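Local coordinates for protein diacylglycerol kinase (Bacillus anthracis, PDB 3S40) that probably phosphorylates diacylglycerol, or a related lipid, to the corresponding lipid phosphate, at residues 64-69 with 89-94; 123-128 with 294-299. All blocks are in the same frame, centred on the assembly; numbering follows the deposited sequence.

Contact 1: residues 64-69 with 89-94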
loop_
_atom_site.group_PDB
_atom_site.type_symbol
_atom_site.label_atom_id
_atom_site.label_comp_id
_atom_site.label_asym_id
_atom_site.label_seq_id
_atom_site.Cartn_x
_atom_site.Cartn_y
_atom_site.Cartn_z
ATOM N N VAL A 64 -3.506 -6.871 -21.271
ATOM C CA VAL A 64 -4.141 -7.867 -20.410
ATOM C C VAL A 64 -5.228 -7.255 -19.550
ATOM O O VAL A 64 -5.305 -6.045 -19.408
ATOM C CB VAL A 64 -3.132 -8.597 -19.468
ATOM C CG1 VAL A 64 -2.203 -9.540 -20.270
ATOM C CG2 VAL A 64 -2.317 -7.598 -18.638
ATOM N N ASP A 65 -6.039 -8.110 -18.945
ATOM C CA ASP A 65 -7.159 -7.679 -18.115
ATOM C C ASP A 65 -6.826 -7.768 -16.641
ATOM O O ASP A 65 -7.438 -7.092 -15.831
ATOM C CB ASP A 65 -8.398 -8.525 -18.418
ATOM C CG ASP A 65 -8.711 -8.556 -19.909
ATOM O OD1 ASP A 65 -9.125 -7.502 -20.445
ATOM O OD2 ASP A 65 -8.513 -9.613 -20.548
ATOM N N LEU A 66 -5.845 -8.596 -16.308
ATOM C CA LEU A 66 -5.468 -8.826 -14.925
ATOM C C LEU A 66 -3.963 -8.970 -14.858
ATOM O O LEU A 66 -3.369 -9.729 -15.647
ATOM C CB LEU A 66 -6.136 -10.114 -14.420
ATOM C CG LEU A 66 -5.782 -10.567 -12.997
ATOM C CD1 LEU A 66 -6.150 -9.477 -11.943
ATOM C CD2 LEU A 66 -6.458 -11.902 -12.659
ATOM N N ILE A 67 -3.343 -8.230 -13.952
ATOM C CA ILE A 67 -1.924 -8.404 -13.642
ATOM C C ILE A 67 -1.776 -8.940 -12.219
ATOM O O ILE A 67 -2.264 -8.340 -11.264
ATOM C CB ILE A 67 -1.112 -7.095 -13.797
ATOM C CG1 ILE A 67 -1.089 -6.654 -15.272
ATOM C CG2 ILE A 67 0.317 -7.278 -13.279
ATOM C CD1 ILE A 67 -0.126 -5.525 -15.583
ATOM N N ILE A 68 -1.135 -10.096 -12.084
ATOM C CA ILE A 68 -0.903 -10.695 -10.777
ATOM C C ILE A 68 0.554 -10.515 -10.430
ATOM O O ILE A 68 1.423 -10.746 -11.269
ATOM C CB ILE A 68 -1.225 -12.195 -10.789
ATOM C CG1 ILE A 68 -2.634 -12.412 -11.347
ATOM C CG2 ILE A 68 -1.035 -12.809 -9.386
ATOM C CD1 ILE A 68 -2.999 -13.876 -11.521
ATOM N N VAL A 69 0.844 -10.075 -9.213
ATOM C CA VAL A 69 2.250 -9.968 -8.801
ATOM C C VAL A 69 2.564 -10.915 -7.646
ATOM O O VAL A 69 1.923 -10.857 -6.607
ATOM C CB VAL A 69 2.618 -8.508 -8.456
ATOM C CG1 VAL A 69 1.622 -7.929 -7.471
ATOM C CG2 VAL A 69 4.049 -8.419 -7.942
ATOM N N ARG A 89 -5.373 0.829 -17.068
ATOM C CA ARG A 89 -4.860 0.091 -15.921
ATOM C C ARG A 89 -5.704 -1.148 -15.639
ATOM O O ARG A 89 -6.822 -1.049 -15.150
ATOM C CB ARG A 89 -4.850 0.978 -14.683
ATOM C CG ARG A 89 -4.149 2.308 -14.892
ATOM C CD ARG A 89 -4.252 3.186 -13.648
ATOM N NE ARG A 89 -5.634 3.522 -13.319
ATOM C CZ ARG A 89 -6.358 4.453 -13.938
ATOM N NH1 ARG A 89 -5.860 5.143 -14.955
ATOM N NH2 ARG A 89 -7.607 4.676 -13.554
ATOM N N PRO A 90 -5.162 -2.330 -15.941
ATOM C CA PRO A 90 -5.890 -3.561 -15.610
ATOM C C PRO A 90 -6.073 -3.740 -14.096
ATOM O O PRO A 90 -5.375 -3.141 -13.284
ATOM C CB PRO A 90 -4.972 -4.676 -16.142
ATOM C CG PRO A 90 -3.606 -4.067 -16.167
ATOM C CD PRO A 90 -3.802 -2.582 -16.446
ATOM N N THR A 91 -7.011 -4.601 -13.744
ATOM C CA THR A 91 -7.115 -5.133 -12.402
ATOM C C THR A 91 -5.796 -5.724 -11.928
ATOM O O THR A 91 -5.067 -6.397 -12.690
ATOM C CB THR A 91 -8.208 -6.190 -12.340
ATOM O OG1 THR A 91 -9.443 -5.585 -12.733
ATOM C CG2 THR A 91 -8.366 -6.776 -10.896
ATOM N N LEU A 92 -5.488 -5.460 -10.664
ATOM C CA LEU A 92 -4.245 -5.938 -10.057
ATOM C C LEU A 92 -4.548 -6.928 -8.920
ATOM O O LEU A 92 -5.569 -6.806 -8.228
ATOM C CB LEU A 92 -3.426 -4.737 -9.556
ATOM C CG LEU A 92 -2.008 -4.919 -9.014
ATOM C CD1 LEU A 92 -1.060 -5.447 -10.092
ATOM C CD2 LEU A 92 -1.490 -3.595 -8.449
ATOM N N ALA A 93 -3.672 -7.913 -8.744
ATOM C CA ALA A 93 -3.788 -8.891 -7.663
ATOM C C ALA A 93 -2.405 -9.156 -7.090
ATOM O O ALA A 93 -1.401 -8.992 -7.782
ATOM C CB ALA A 93 -4.432 -10.173 -8.147
ATOM N N ILE A 94 -2.354 -9.537 -5.819
ATOM C CA ILE A 94 -1.082 -9.747 -5.128
ATOM C C ILE A 94 -1.054 -11.137 -4.547
ATOM O O ILE A 94 -2.006 -11.558 -3.913
ATOM C CB ILE A 94 -0.917 -8.748 -3.941
ATOM C CG1 ILE A 94 -0.964 -7.300 -4.442
ATOM C CG2 ILE A 94 0.376 -9.027 -3.165
ATOM C CD1 ILE A 94 -1.026 -6.288 -3.309
HETATM O O HOH W 1 -9.568 -5.571 -16.145
#
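Strands 66-69 and 91-94 are parallel neighbours in the parallel sheet of the diacylglycerol kinase catalytic domain, joined through helix 73-83 as a beta-alpha-beta unit. Their short axes run 4.7 Å apart at 20°, and the bridges pair L66 with T91, I67 with L92, I68 with A93 and V69 with I94. Three good backbone bonds zip them together: I67 N to T91 O, A93 N to I67 O at 2.9 Å, and V69 N to A93 O. The first is nearly straight, 170° at the hydrogen. At its N-terminal end the ladder weakens: T91 N reaches D65 O only at 3.3 Å in a weak bond, and a water donates to the same carbonyl. P90, which has no N-H to offer, lies just ahead of the ladder and lays its ring against the side chain of I67: its CG meets I67 CG1 at 3.7 Å, and its CB rests against the carbonyl oxygens of V64 and D65.

Beta-branched and aliphatic residues suit both faces of this buried sheet. On the face of I67, V69, L92 and I94, which helix 73-83 covers in part through C79, V76 and L83, L92 CD1 comes within 3.9 Å of I67 CG2. On the other face L66, I68, T91 and A93 gather; the small methyl of A93 leaves room for I296 of strand 284-296. T91 presents its two branches to different partners: OG1 hydrogen-bonds T294 OG1, outside this pair, and CG2 meets L66. The leucine has CG anti to its backbone N (chi1 176°), which carries its branched end across, so that L66 CD1 lies 3.6 Å from T91 CG2.

Contact 2: residues 123-128 with 294-299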
loop_
_atom_site.group_PDB
_atom_site.type_symbol
_atom_site.label_atom_id
_atom_site.label_comp_id
_atom_site.label_asym_id
_atom_site.label_seq_id
_atom_site.Cartn_x
_atom_site.Cartn_y
_atom_site.Cartn_z
ATOM N N GLU A 123 -12.095 -14.231 -8.400
ATOM C CA GLU A 123 -12.356 -12.975 -9.106
ATOM C C GLU A 123 -13.206 -11.926 -8.349
ATOM O O GLU A 123 -14.036 -11.254 -8.950
ATOM C CB GLU A 123 -13.025 -13.281 -10.442
ATOM C CG GLU A 123 -12.239 -14.268 -11.298
ATOM C CD GLU A 123 -12.736 -14.351 -12.743
ATOM O OE1 GLU A 123 -13.684 -13.619 -13.124
ATOM O OE2 GLU A 123 -12.168 -15.160 -13.499
ATOM N N HIS A 124 -13.000 -11.773 -7.049
ATOM C CA HIS A 124 -13.697 -10.714 -6.303
ATOM C C HIS A 124 -12.870 -9.447 -6.365
ATOM O O HIS A 124 -11.698 -9.435 -5.981
ATOM C CB HIS A 124 -13.894 -11.118 -4.859
ATOM C CG HIS A 124 -14.733 -12.342 -4.694
ATOM N ND1 HIS A 124 -15.990 -12.459 -5.244
ATOM C CD2 HIS A 124 -14.497 -13.505 -4.038
ATOM C CE1 HIS A 124 -16.492 -13.645 -4.941
ATOM N NE2 HIS A 124 -15.607 -14.297 -4.207
ATOM N N VAL A 125 -13.471 -8.385 -6.877
ATOM C CA VAL A 125 -12.714 -7.202 -7.233
ATOM C C VAL A 125 -13.358 -5.975 -6.619
ATOM O O VAL A 125 -14.585 -5.885 -6.539
ATOM C CB VAL A 125 -12.695 -7.010 -8.751
ATOM C CG1 VAL A 125 -12.119 -5.663 -9.082
ATOM C CG2 VAL A 125 -11.898 -8.138 -9.431
ATOM N N LYS A 126 -12.539 -5.038 -6.164
ATOM C CA LYS A 126 -13.079 -3.790 -5.638
ATOM C C LYS A 126 -12.185 -2.623 -5.996
ATOM O O LYS A 126 -10.990 -2.807 -6.287
ATOM C CB LYS A 126 -13.293 -3.858 -4.124
ATOM C CG LYS A 126 -12.020 -3.818 -3.304
ATOM C CD LYS A 126 -12.383 -3.755 -1.829
ATOM C CE LYS A 126 -11.182 -3.450 -0.967
ATOM N NZ LYS A 126 -11.623 -2.857 0.339
ATOM N N PRO A 127 -12.766 -1.418 -6.005
ATOM C CA PRO A 127 -11.986 -0.210 -6.288
ATOM C C PRO A 127 -11.175 0.165 -5.082
ATOM O O PRO A 127 -11.629 -0.010 -3.951
ATOM C CB PRO A 127 -13.055 0.857 -6.595
ATOM C CG PRO A 127 -14.312 0.333 -6.032
ATOM C CD PRO A 127 -14.218 -1.165 -5.973
ATOM N N VAL A 128 -9.978 0.670 -5.331
ATOM C CA VAL A 128 -9.056 1.024 -4.270
ATOM C C VAL A 128 -8.509 2.395 -4.604
ATOM O O VAL A 128 -8.262 2.697 -5.771
ATOM C CB VAL A 128 -7.919 -0.017 -4.184
ATOM C CG1 VAL A 128 -6.808 0.449 -3.267
ATOM C CG2 VAL A 128 -8.483 -1.368 -3.731
ATOM N N THR A 294 -8.503 -1.071 -9.566
ATOM C CA THR A 294 -9.338 -2.182 -9.155
ATOM C C THR A 294 -8.406 -3.322 -8.730
ATOM O O THR A 294 -7.410 -3.615 -9.406
ATOM C CB THR A 294 -10.263 -2.660 -10.299
ATOM O OG1 THR A 294 -9.466 -3.136 -11.393
ATOM C CG2 THR A 294 -11.145 -1.508 -10.787
HETATM N N MSE A 295 -8.751 -3.988 -7.632
HETATM C CA MSE A 295 -7.913 -5.038 -7.099
HETATM C C MSE A 295 -8.713 -6.257 -6.667
HETATM O O MSE A 295 -9.853 -6.154 -6.206
HETATM C CB MSE A 295 -7.080 -4.492 -5.937
HETATM C CG MSE A 295 -6.329 -3.237 -6.311
HETATM SE SE MSE A 295 -4.755 -2.821 -5.236
HETATM C CE MSE A 295 -3.681 -4.424 -5.564
ATOM N N ILE A 296 -8.104 -7.419 -6.831
ATOM C CA ILE A 296 -8.647 -8.653 -6.294
ATOM C C ILE A 296 -8.575 -8.580 -4.778
ATOM O O ILE A 296 -7.569 -8.147 -4.224
ATOM C CB ILE A 296 -7.830 -9.870 -6.758
ATOM C CG1 ILE A 296 -8.027 -10.108 -8.258
ATOM C CG2 ILE A 296 -8.227 -11.118 -5.950
ATOM C CD1 ILE A 296 -9.422 -10.598 -8.642
ATOM N N TYR A 297 -9.619 -9.021 -4.095
ATOM C CA TYR A 297 -9.567 -9.014 -2.644
ATOM C C TYR A 297 -10.379 -10.169 -2.067
ATOM O O TYR A 297 -10.964 -10.964 -2.817
ATOM C CB TYR A 297 -10.083 -7.664 -2.106
ATOM C CG TYR A 297 -11.597 -7.539 -2.159
ATOM C CD1 TYR A 297 -12.342 -7.521 -0.992
ATOM C CD2 TYR A 297 -12.275 -7.461 -3.380
ATOM C CE1 TYR A 297 -13.720 -7.408 -1.023
ATOM C CE2 TYR A 297 -13.651 -7.350 -3.434
ATOM C CZ TYR A 297 -14.370 -7.326 -2.233
ATOM O OH TYR A 297 -15.737 -7.227 -2.230
ATOM N N ASN A 298 -10.432 -10.234 -0.731
ATOM C CA ASN A 298 -11.088 -11.334 -0.026
ATOM C C ASN A 298 -12.314 -10.838 0.726
ATOM O O ASN A 298 -12.179 -10.265 1.802
ATOM C CB ASN A 298 -10.125 -11.967 0.973
ATOM C CG ASN A 298 -10.668 -13.249 1.565
ATOM O OD1 ASN A 298 -11.797 -13.655 1.260
ATOM N ND2 ASN A 298 -9.865 -13.905 2.411
ATOM N N PRO A 299 -13.514 -11.056 0.170
ATOM C CA PRO A 299 -14.713 -10.545 0.847
ATOM C C PRO A 299 -15.031 -11.334 2.130
ATOM O O PRO A 299 -15.751 -10.839 2.987
ATOM C CB PRO A 299 -15.823 -10.731 -0.202
ATOM C CG PRO A 299 -15.149 -11.251 -1.450
ATOM C CD PRO A 299 -13.855 -11.856 -1.016
HETATM O O HOH W 2 -11.286 -12.735 -5.267
#
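E123, where the chain leaves helical geometry with a positive phi, leads into an antiparallel pairing of strand 125-128 with the end of strand 284-296, part of the large antiparallel sheet whose strands come from both family regions. Its CA touches I296 CD1, while its carboxylate turns to T6 and K7. H124 follows with a flat ring suited to a proline: P299 CG sits over one face, 3.8 Å from the ring centroid, a CH-pi contact. H124 O accepts Y297 N at 2.8 Å, and a water that accepts from H124 N lies 3.0 Å from Y297 O and can donate to it. V125 forms a non-hydrogen-bonded pair with I296; its branched side chain spreads two methyls, CG1 against T294 CB and CG2 against I296 CD1 at 3.6 Å.

K126 is the hydrogen-bonded partner of M295, a selenomethionine here, with K126 N giving to M295 O and K126 O taking M295 N, each at 2.9 Å. A chi1 of 73° sets CG between the backbone N and the carbonyl carbon, and the extended chain beyond then lies over the Y297 ring in a CH-pi contact, CD 6° off the ring normal and 3.8 Å from the centroid. The lysine thus combines greasy methylenes with a charge carried on to D220 in a salt bridge. P127, paired with T294, lacks an N-H, which loses no bond to strand 284-296, since that N-H would point away from it. V128 turns inward, near F103 of helix 102-106, and packs its CG2 on M295 CG at 3.8 Å.

Contact 1 is buried core, holding two adjacent parallel strands of the catalytic domain; contact 2 is only partly buried and antiparallel, with strands from distant parts of the sequence. The chemistry follows: aliphatic branches and a backbone ladder in 64-69 with 89-94, whereas 123-128 with 294-299 adds aromatic rings and a lysine. The centres of the two contacts lie about 11 Å apart, and segments 89-94 and 294-299 touch directly. L92 N probably donates to T294 O at 2.9 Å, so the C-terminal strand returns to the edge of the parallel sheet, and L92 O packs 3.6 Å from M295 CB there.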